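Local coordinates for protein pyruvate kinase 1 (Trypanosoma brucei brucei, PDB 4KCT) that transfers the phosphoryl group of phosphoenolpyruvate to ADP, giving pyruvate and ATP, and also has an intrinsic decarboxylase activity, at residues I28-Q33 with H58-T63; A82-G87 with M208-F213; Q393-L398 with T473-V478. One frame throughout, in Å; residues are numbered along the deposited sequence.

Contacts 1 and 2 belong to the TIM-barrel domain of pyruvate kinase, and contact 3 to its C-terminal alpha/beta domain. Contact 2 joins two barrel strands and holds part of the potassium site. Its D84 side chain is about 5 Å from the bound pyruvic acid, and its S212 side chain about 5 Å from the magnesium ion. Contact 1 lies farther out, with its centre about 16 Å from that of contact 2. Helix 58-75 of contact 1 leads along the chain to strand 80-84 of contact 2. Contact 3 is remote, and its centre is about 38 Å from that of contact 2. Its L398 side chain is about 10 Å from the bound fructose 2,6-bisphosphate.

Contact 1: residues I28-Q33 with H58-T63; sequences IGPSTQ and HEYHQT
Q33 and Y60 join the loop after barrel strand 23-27 to the first turns of helix 58-75 in the TIM-barrel domain. The central feature is an amide laid over an aromatic face. NE2 of Q33 stands over the middle of the Y60 ring, 3.3 Å above its plane. The amide and ring planes are 35° apart, so the amide is tilted and only NE2 sits centrally. With CG anti to the backbone N (chi1 -176°), Y60 reaches back to the loop. Its OH lies 3.2 Å from C of G29. It also meets the P30 ring, with CD of P30 3.6 Å from OH of Y60. The methyl CG2 of T63 packs on CD of Q33 at 3.7 Å, one helical turn after Y60. Water 1 ties the polar ends together: it donates to OE1 of Q33 at 3.0 Å and is hydrogen-bonded to OH of Y60 at 2.7 Å. Within the loop, N of G29 donates to OG1 of T32 at 3.1 Å, and OG1 of T32 is in turn hydrogen-bonded to O of T334. Outside the two segments, NE2 of Q33 is hydrogen-bonded to OG1 of T64, and O of Q33 to ND2 of N67, both on the same helix. The Q33 amide thus has a polar partner at each end, which limits its rotation while its NE2 lies on the tyrosine ring.

Contact 2: residues A82-G87 with M208-F213; sequences ALDTKG and MIFASF. With K (potassium ion), chain D.
F210, A82 and S212 give up the most surface where strands 80-84 and 208-211 lie side by side in the parallel TIM barrel. The axes of segments 82-84 and 208-211 differ by 22°. N of L83 donates to O of M208, N of F210 to O of L83, and N of T85 to O of F210, a regular parallel ladder. A82, D84, M208 and F210 share one face of the sheet. The A82 methyl sits over the F210 ring, offset toward the rim, in a CH-pi contact with CB 3.6 Å from the ring centroid. CB of A82 is also pressed against CG of M208 at 3.5 Å, a tight carbon pair. D84 comes to the same ring in another way: OD2 of D84 lies at the ring edge, in plane, 3.7 Å from CD2 of F210. The carboxylate is turned 84° to the ring. OD2 of D84 also forms salt bridges to R50 and K239, while OD1 of D84 binds the potassium ion at 2.7 Å. N52 and S54 complete the protein ligands of this site. Past the strands, S212 closes a double link to T85. N of S212 donates to OG1 of T85 at 3.0 Å, and OG of S212, which also bonds to K239, donates to O of T85 at 2.7 Å. That same carbonyl O of T85 binds the potassium ion at 2.8 Å.

Contact 3: residues Q393-L398 with T473-V478; sequences QAKAML and TGDVVV
M397 and V478 pair in register on strands 396-400 and 476-481, neighbouring parallel strands of the C-terminal alpha/beta domain. Their side chains lie next to each other and point the same way. CB of M397 is the first atom to touch, 3.6 Å from O of V478. CG of M397 follows, 4.1 Å from CB of V478. Rotation about the CG-SD bond (chi3 68°) swings the methyl toward V478. The tip, CE of M397, ends 4.1 Å from CG1 of V478. The other valine branch faces elsewhere: CG2 of V478 packs on CB of A394 at 3.9 Å, so V478 is gripped on two branches.

The backbones are held by two good hydrogen bonds. N of V478 donates to O of A396 at 3.2 Å, and N of L398 to O of V478 at 2.8 Å. Segments 396-398 and 476-478 cross at 43°, and toward their start the pairing slackens. N of K395 makes only a weak bond to O of V476, at 3.5 Å. Water 4 bridges the same two atoms, accepting from the N and donating to the O. N of A396, by contrast, is buried without a partner. At the exposed end, the extended K395 chain passes slantwise over the D475 carboxylate, in a long salt bridge with NZ of K395 3.7 Å from OD1 of D475. OD2 of D475 takes a hydrogen bond from N of S472.

M397 and V478 together face helix 377-392, where both touch A385. On the outer sides of the pair, strand 419-423 flanks 396-400, and strand 492-497 flanks 476-481 as an antiparallel neighbour, with T493 and L495 packing on V478.

Contact 1: residues I28-Q33 with H58-T63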
loop_
_atom_site.group_PDB
_atom_site.type_symbol
_atom_site.label_atom_id
_atom_site.label_comp_id
_atom_site.label_asym_id
_atom_site.label_seq_id
_atom_site.Cartn_x
_atom_site.Cartn_y
_atom_site.Cartn_z
ATOM N N ILE A 28 -26.049 -24.496 -27.575
ATOM C CA ILE A 28 -26.604 -25.763 -28.009
ATOM C C ILE A 28 -26.803 -25.756 -29.541
ATOM O O ILE A 28 -27.123 -24.724 -30.132
ATOM C CB ILE A 28 -27.935 -26.059 -27.304
ATOM C CG1 ILE A 28 -27.761 -25.929 -25.772
ATOM C CG2 ILE A 28 -28.447 -27.461 -27.681
ATOM C CD1 ILE A 28 -26.538 -26.666 -25.209
ATOM N N GLY A 29 -26.504 -26.880 -30.174
ATOM C CA GLY A 29 -26.663 -27.009 -31.632
ATOM C C GLY A 29 -26.719 -28.478 -31.976
ATOM O O GLY A 29 -26.878 -29.307 -31.085
ATOM N N PRO A 30 -26.572 -28.816 -33.272
ATOM C CA PRO A 30 -26.726 -30.208 -33.687
ATOM C C PRO A 30 -25.796 -31.172 -32.939
ATOM O O PRO A 30 -26.156 -32.310 -32.742
ATOM C CB PRO A 30 -26.387 -30.187 -35.193
ATOM C CG PRO A 30 -25.830 -28.829 -35.472
ATOM C CD PRO A 30 -26.319 -27.909 -34.399
ATOM N N SER A 31 -24.631 -30.710 -32.485
ATOM C CA SER A 31 -23.739 -31.596 -31.725
ATOM C C SER A 31 -24.309 -31.960 -30.363
ATOM O O SER A 31 -23.825 -32.907 -29.723
ATOM C CB SER A 31 -22.363 -30.964 -31.532
ATOM O OG SER A 31 -21.641 -30.970 -32.725
ATOM N N THR A 32 -25.155 -31.080 -29.818
ATOM C CA THR A 32 -25.460 -31.130 -28.389
ATOM C C THR A 32 -26.958 -31.148 -28.004
ATOM O O THR A 32 -27.289 -31.067 -26.814
ATOM C CB THR A 32 -24.737 -30.007 -27.611
ATOM O OG1 THR A 32 -24.804 -28.782 -28.369
ATOM C CG2 THR A 32 -23.239 -30.381 -27.423
ATOM N N GLN A 33 -27.855 -31.177 -28.982
ATOM C CA GLN A 33 -29.267 -30.933 -28.668
ATOM C C GLN A 33 -30.007 -32.106 -27.998
ATOM O O GLN A 33 -31.052 -31.912 -27.371
ATOM C CB GLN A 33 -30.049 -30.430 -29.887
ATOM C CG GLN A 33 -31.380 -29.788 -29.500
ATOM C CD GLN A 33 -32.221 -29.417 -30.711
ATOM O OE1 GLN A 33 -32.375 -30.213 -31.634
ATOM N NE2 GLN A 33 -32.680 -28.183 -30.755
ATOM N N HIS A 58 -38.316 -21.290 -34.112
ATOM C CA HIS A 58 -38.864 -21.500 -32.766
ATOM C C HIS A 58 -39.033 -22.952 -32.434
ATOM O O HIS A 58 -38.788 -23.362 -31.315
ATOM C CB HIS A 58 -40.189 -20.767 -32.585
ATOM C CG HIS A 58 -40.042 -19.280 -32.453
ATOM N ND1 HIS A 58 -41.076 -18.473 -32.150
ATOM C CD2 HIS A 58 -38.933 -18.449 -32.626
ATOM C CE1 HIS A 58 -40.655 -17.197 -32.121
ATOM N NE2 HIS A 58 -39.349 -17.182 -32.422
ATOM N N GLU A 59 -39.439 -23.750 -33.413
ATOM C CA GLU A 59 -39.571 -25.184 -33.207
ATOM C C GLU A 59 -38.232 -25.835 -32.810
ATOM O O GLU A 59 -38.178 -26.685 -31.905
ATOM C CB GLU A 59 -40.137 -25.848 -34.468
ATOM C CG GLU A 59 -39.960 -27.353 -34.515
ATOM C CD GLU A 59 -40.509 -27.965 -35.804
ATOM O OE1 GLU A 59 -41.377 -28.856 -35.708
ATOM O OE2 GLU A 59 -40.078 -27.550 -36.913
ATOM N N TYR A 60 -37.160 -25.447 -33.490
ATOM C CA TYR A 60 -35.830 -25.948 -33.146
ATOM C C TYR A 60 -35.470 -25.610 -31.677
ATOM O O TYR A 60 -35.046 -26.483 -30.895
ATOM C CB TYR A 60 -34.780 -25.374 -34.112
ATOM C CG TYR A 60 -33.373 -25.920 -33.880
ATOM C CD1 TYR A 60 -33.005 -27.172 -34.377
ATOM C CD2 TYR A 60 -32.456 -25.233 -33.063
ATOM C CE1 TYR A 60 -31.740 -27.688 -34.157
ATOM C CE2 TYR A 60 -31.199 -25.768 -32.791
ATOM C CZ TYR A 60 -30.848 -26.996 -33.337
ATOM O OH TYR A 60 -29.634 -27.561 -33.034
ATOM N N HIS A 61 -35.679 -24.359 -31.297
ATOM C CA HIS A 61 -35.304 -23.919 -29.966
ATOM C C HIS A 61 -36.218 -24.446 -28.919
ATOM O O HIS A 61 -35.800 -24.677 -27.796
ATOM C CB HIS A 61 -35.228 -22.402 -29.903
ATOM C CG HIS A 61 -34.145 -21.830 -30.763
ATOM N ND1 HIS A 61 -32.844 -22.182 -30.617
ATOM C CD2 HIS A 61 -34.210 -21.044 -31.906
ATOM C CE1 HIS A 61 -32.114 -21.580 -31.571
ATOM N NE2 HIS A 61 -32.939 -20.859 -32.337
ATOM N N GLN A 62 -37.471 -24.730 -29.283
ATOM C CA GLN A 62 -38.367 -25.398 -28.348
ATOM C C GLN A 62 -37.819 -26.773 -27.958
ATOM O O GLN A 62 -37.920 -27.187 -26.798
ATOM C CB GLN A 62 -39.784 -25.558 -28.936
ATOM C CG GLN A 62 -40.765 -26.189 -27.939
ATOM C CD GLN A 62 -41.137 -25.243 -26.815
ATOM O OE1 GLN A 62 -41.677 -24.170 -27.061
ATOM N NE2 GLN A 62 -40.758 -25.592 -25.577
ATOM N N THR A 63 -37.312 -27.507 -28.942
ATOM C CA THR A 63 -36.666 -28.803 -28.684
ATOM C C THR A 63 -35.511 -28.658 -27.671
ATOM O O THR A 63 -35.373 -29.469 -26.744
ATOM C CB THR A 63 -36.181 -29.453 -30.003
ATOM O OG1 THR A 63 -37.311 -29.672 -30.857
ATOM C CG2 THR A 63 -35.493 -30.793 -29.754
HETATM O O HOH W 1 -29.925 -30.262 -33.374
#

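Contact 2: residues A82-G87 with M208-F213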
loop_
_atom_site.group_PDB
_atom_site.type_symbol
_atom_site.label_atom_id
_atom_site.label_comp_id
_atom_site.label_asym_id
_atom_site.label_seq_id
_atom_site.Cartn_x
_atom_site.Cartn_y
_atom_site.Cartn_z
ATOM N N ALA A 82 -30.628 -19.487 -21.604
ATOM C CA ALA A 82 -30.438 -18.133 -22.115
ATOM C C ALA A 82 -30.889 -18.038 -23.553
ATOM O O ALA A 82 -30.542 -18.881 -24.374
ATOM C CB ALA A 82 -28.952 -17.703 -21.992
ATOM N N LEU A 83 -31.544 -16.930 -23.888
ATOM C CA LEU A 83 -31.962 -16.669 -25.261
ATOM C C LEU A 83 -31.097 -15.533 -25.818
ATOM O O LEU A 83 -31.121 -14.421 -25.295
ATOM C CB LEU A 83 -33.458 -16.293 -25.295
ATOM C CG LEU A 83 -34.107 -16.191 -26.690
ATOM C CD1 LEU A 83 -35.627 -16.282 -26.587
ATOM C CD2 LEU A 83 -33.678 -14.906 -27.415
ATOM N N ASP A 84 -30.252 -15.848 -26.802
ATOM C CA ASP A 84 -29.317 -14.854 -27.359
ATOM C C ASP A 84 -29.902 -14.285 -28.658
ATOM O O ASP A 84 -30.087 -15.020 -29.618
ATOM C CB ASP A 84 -27.935 -15.518 -27.607
ATOM C CG ASP A 84 -26.847 -14.516 -28.012
ATOM O OD1 ASP A 84 -27.087 -13.728 -28.947
ATOM O OD2 ASP A 84 -25.719 -14.552 -27.433
ATOM N N THR A 85 -30.272 -12.999 -28.657
ATOM C CA THR A 85 -31.092 -12.452 -29.756
ATOM C C THR A 85 -30.285 -12.316 -31.049
ATOM O O THR A 85 -29.058 -12.162 -31.030
ATOM C CB THR A 85 -31.692 -11.073 -29.397
ATOM O OG1 THR A 85 -30.628 -10.163 -29.141
ATOM C CG2 THR A 85 -32.567 -11.194 -28.150
ATOM N N LYS A 86 -30.972 -12.350 -32.175
ATOM C CA LYS A 86 -30.336 -12.026 -33.457
ATOM C C LYS A 86 -29.827 -10.571 -33.454
ATOM O O LYS A 86 -28.695 -10.315 -33.778
ATOM C CB LYS A 86 -31.332 -12.236 -34.620
ATOM C CG LYS A 86 -30.673 -12.272 -35.993
ATOM C CD LYS A 86 -31.727 -12.471 -37.088
ATOM C CE LYS A 86 -31.153 -13.159 -38.312
ATOM N NZ LYS A 86 -29.835 -12.584 -38.686
ATOM N N GLY A 87 -30.676 -9.631 -33.078
ATOM C CA GLY A 87 -30.243 -8.252 -32.961
ATOM C C GLY A 87 -30.233 -7.540 -34.306
ATOM O O GLY A 87 -30.610 -8.116 -35.327
ATOM N N MET A 208 -32.834 -15.854 -18.857
ATOM C CA MET A 208 -32.105 -14.639 -19.185
ATOM C C MET A 208 -32.077 -14.414 -20.680
ATOM O O MET A 208 -32.133 -15.368 -21.472
ATOM C CB MET A 208 -30.655 -14.725 -18.627
ATOM C CG MET A 208 -29.866 -15.910 -19.182
ATOM S SD MET A 208 -28.368 -16.300 -18.220
ATOM C CE MET A 208 -29.098 -17.044 -16.726
ATOM N N ILE A 209 -31.951 -13.151 -21.066
ATOM C CA ILE A 209 -31.728 -12.770 -22.446
ATOM C C ILE A 209 -30.297 -12.253 -22.570
ATOM O O ILE A 209 -29.865 -11.444 -21.754
ATOM C CB ILE A 209 -32.647 -11.589 -22.829
ATOM C CG1 ILE A 209 -34.108 -11.893 -22.450
ATOM C CG2 ILE A 209 -32.490 -11.246 -24.318
ATOM C CD1 ILE A 209 -34.681 -13.141 -23.124
ATOM N N PHE A 210 -29.563 -12.735 -23.564
ATOM C CA PHE A 210 -28.325 -12.110 -23.968
ATOM C C PHE A 210 -28.664 -11.180 -25.130
ATOM O O PHE A 210 -28.920 -11.647 -26.244
ATOM C CB PHE A 210 -27.310 -13.168 -24.462
ATOM C CG PHE A 210 -26.905 -14.188 -23.419
ATOM C CD1 PHE A 210 -27.151 -13.982 -22.066
ATOM C CD2 PHE A 210 -26.205 -15.327 -23.804
ATOM C CE1 PHE A 210 -26.730 -14.910 -21.114
ATOM C CE2 PHE A 210 -25.729 -16.226 -22.855
ATOM C CZ PHE A 210 -26.010 -16.031 -21.513
ATOM N N ALA A 211 -28.729 -9.878 -24.854
ATOM C CA ALA A 211 -29.292 -8.914 -25.804
ATOM C C ALA A 211 -28.180 -8.366 -26.679
ATOM O O ALA A 211 -27.222 -7.764 -26.179
ATOM C CB ALA A 211 -29.982 -7.769 -25.053
ATOM N N SER A 212 -28.300 -8.596 -27.985
ATOM C CA SER A 212 -27.241 -8.271 -28.934
ATOM C C SER A 212 -27.091 -6.791 -29.194
ATOM O O SER A 212 -28.095 -6.019 -29.211
ATOM C CB SER A 212 -27.446 -9.018 -30.253
ATOM O OG SER A 212 -27.200 -10.401 -30.080
ATOM N N PHE A 213 -25.838 -6.390 -29.397
ATOM C CA PHE A 213 -25.495 -5.034 -29.877
ATOM C C PHE A 213 -26.117 -3.914 -29.061
ATOM O O PHE A 213 -26.613 -2.923 -29.620
ATOM C CB PHE A 213 -25.869 -4.867 -31.370
ATOM C CG PHE A 213 -24.681 -4.884 -32.282
ATOM C CD1 PHE A 213 -23.909 -3.728 -32.459
ATOM C CD2 PHE A 213 -24.206 -6.099 -32.805
ATOM C CE1 PHE A 213 -22.743 -3.761 -33.222
ATOM C CE2 PHE A 213 -23.046 -6.135 -33.577
ATOM C CZ PHE A 213 -22.295 -4.970 -33.759
HETATM K K K D . -27.152 -14.067 -31.597
HETATM O O HOH W 2 -26.420 -11.909 -32.874
HETATM O O HOH W 3 -24.260 -14.235 -31.705
#

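Contact 3: residues Q393-L398 with T473-V478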
loop_
_atom_site.group_PDB
_atom_site.type_symbol
_atom_site.label_atom_id
_atom_site.label_comp_id
_atom_site.label_asym_id
_atom_site.label_seq_id
_atom_site.Cartn_x
_atom_site.Cartn_y
_atom_site.Cartn_z
ATOM N N GLN A 393 -10.835 -19.087 7.653
ATOM C CA GLN A 393 -10.658 -20.097 6.618
ATOM C C GLN A 393 -11.918 -20.956 6.499
ATOM O O GLN A 393 -11.838 -22.200 6.401
ATOM C CB GLN A 393 -9.401 -20.973 6.900
ATOM C CG GLN A 393 -8.100 -20.165 6.930
ATOM C CD GLN A 393 -6.865 -21.018 7.216
ATOM O OE1 GLN A 393 -6.930 -21.996 7.954
ATOM N NE2 GLN A 393 -5.727 -20.559 6.755
ATOM N N ALA A 394 -13.081 -20.297 6.463
ATOM C CA ALA A 394 -14.341 -21.023 6.308
ATOM C C ALA A 394 -14.277 -21.877 5.042
ATOM O O ALA A 394 -13.770 -21.425 4.019
ATOM C CB ALA A 394 -15.503 -20.043 6.211
ATOM N N LYS A 395 -14.889 -23.066 5.076
ATOM C CA LYS A 395 -14.944 -23.910 3.869
ATOM C C LYS A 395 -16.169 -23.636 2.996
ATOM O O LYS A 395 -16.194 -23.992 1.800
ATOM C CB LYS A 395 -14.860 -25.393 4.244
ATOM C CG LYS A 395 -13.501 -25.760 4.817
ATOM C CD LYS A 395 -13.215 -27.238 4.724
ATOM C CE LYS A 395 -11.807 -27.521 5.193
ATOM N NZ LYS A 395 -11.682 -28.930 5.663
ATOM N N ALA A 396 -17.151 -22.957 3.564
ATOM C CA ALA A 396 -18.296 -22.512 2.776
ATOM C C ALA A 396 -18.962 -21.317 3.404
ATOM O O ALA A 396 -18.835 -21.076 4.611
ATOM C CB ALA A 396 -19.319 -23.661 2.599
ATOM N N MET A 397 -19.768 -20.633 2.606
ATOM C CA MET A 397 -20.694 -19.660 3.128
ATOM C C MET A 397 -22.083 -20.122 2.743
ATOM O O MET A 397 -22.245 -20.893 1.796
ATOM C CB MET A 397 -20.405 -18.293 2.508
ATOM C CG MET A 397 -18.968 -17.803 2.777
ATOM S SD MET A 397 -18.692 -16.148 2.087
ATOM C CE MET A 397 -19.768 -15.142 3.140
ATOM N N LEU A 398 -23.077 -19.656 3.477
ATOM C CA LEU A 398 -24.458 -20.030 3.245
ATOM C C LEU A 398 -25.275 -18.743 3.316
ATOM O O LEU A 398 -25.097 -17.958 4.247
ATOM C CB LEU A 398 -24.907 -21.002 4.357
ATOM C CG LEU A 398 -26.382 -21.394 4.455
ATOM C CD1 LEU A 398 -26.858 -21.967 3.144
ATOM C CD2 LEU A 398 -26.512 -22.449 5.555
ATOM N N THR A 473 -18.539 -32.094 9.521
ATOM C CA THR A 473 -18.711 -31.864 10.927
ATOM C C THR A 473 -17.486 -31.182 11.499
ATOM O O THR A 473 -16.366 -31.547 11.172
ATOM C CB THR A 473 -18.960 -33.219 11.634
ATOM O OG1 THR A 473 -20.194 -33.758 11.143
ATOM C CG2 THR A 473 -19.054 -33.040 13.153
ATOM N N GLY A 474 -17.707 -30.119 12.267
ATOM C CA GLY A 474 -16.605 -29.396 12.904
ATOM C C GLY A 474 -16.013 -28.272 12.061
ATOM O O GLY A 474 -15.214 -27.512 12.543
ATOM N N ASP A 475 -16.385 -28.181 10.788
ATOM C CA ASP A 475 -15.941 -27.033 9.966
ATOM C C ASP A 475 -16.789 -25.796 10.279
ATOM O O ASP A 475 -18.017 -25.901 10.464
ATOM C CB ASP A 475 -16.024 -27.349 8.457
ATOM C CG ASP A 475 -14.940 -28.382 7.996
ATOM O OD1 ASP A 475 -13.888 -28.487 8.655
ATOM O OD2 ASP A 475 -15.182 -29.115 7.022
ATOM N N VAL A 476 -16.171 -24.621 10.137
ATOM C CA VAL A 476 -16.902 -23.358 10.242
ATOM C C VAL A 476 -17.575 -23.003 8.912
ATOM O O VAL A 476 -16.962 -23.084 7.862
ATOM C CB VAL A 476 -15.985 -22.194 10.664
ATOM C CG1 VAL A 476 -16.826 -20.964 11.035
ATOM C CG2 VAL A 476 -15.126 -22.599 11.827
ATOM N N VAL A 477 -18.830 -22.554 8.977
ATOM C CA VAL A 477 -19.525 -22.009 7.808
ATOM C C VAL A 477 -20.032 -20.618 8.166
ATOM O O VAL A 477 -20.436 -20.385 9.306
ATOM C CB VAL A 477 -20.726 -22.883 7.429
ATOM C CG1 VAL A 477 -21.567 -22.209 6.349
ATOM C CG2 VAL A 477 -20.246 -24.231 6.924
ATOM N N VAL A 478 -19.903 -19.667 7.243
ATOM C CA VAL A 478 -20.401 -18.307 7.490
ATOM C C VAL A 478 -21.812 -18.209 6.930
ATOM O O VAL A 478 -22.037 -18.493 5.747
ATOM C CB VAL A 478 -19.496 -17.228 6.847
ATOM C CG1 VAL A 478 -20.062 -15.814 7.155
ATOM C CG2 VAL A 478 -18.050 -17.371 7.370
HETATM O O HOH W 4 -14.819 -24.473 7.214
#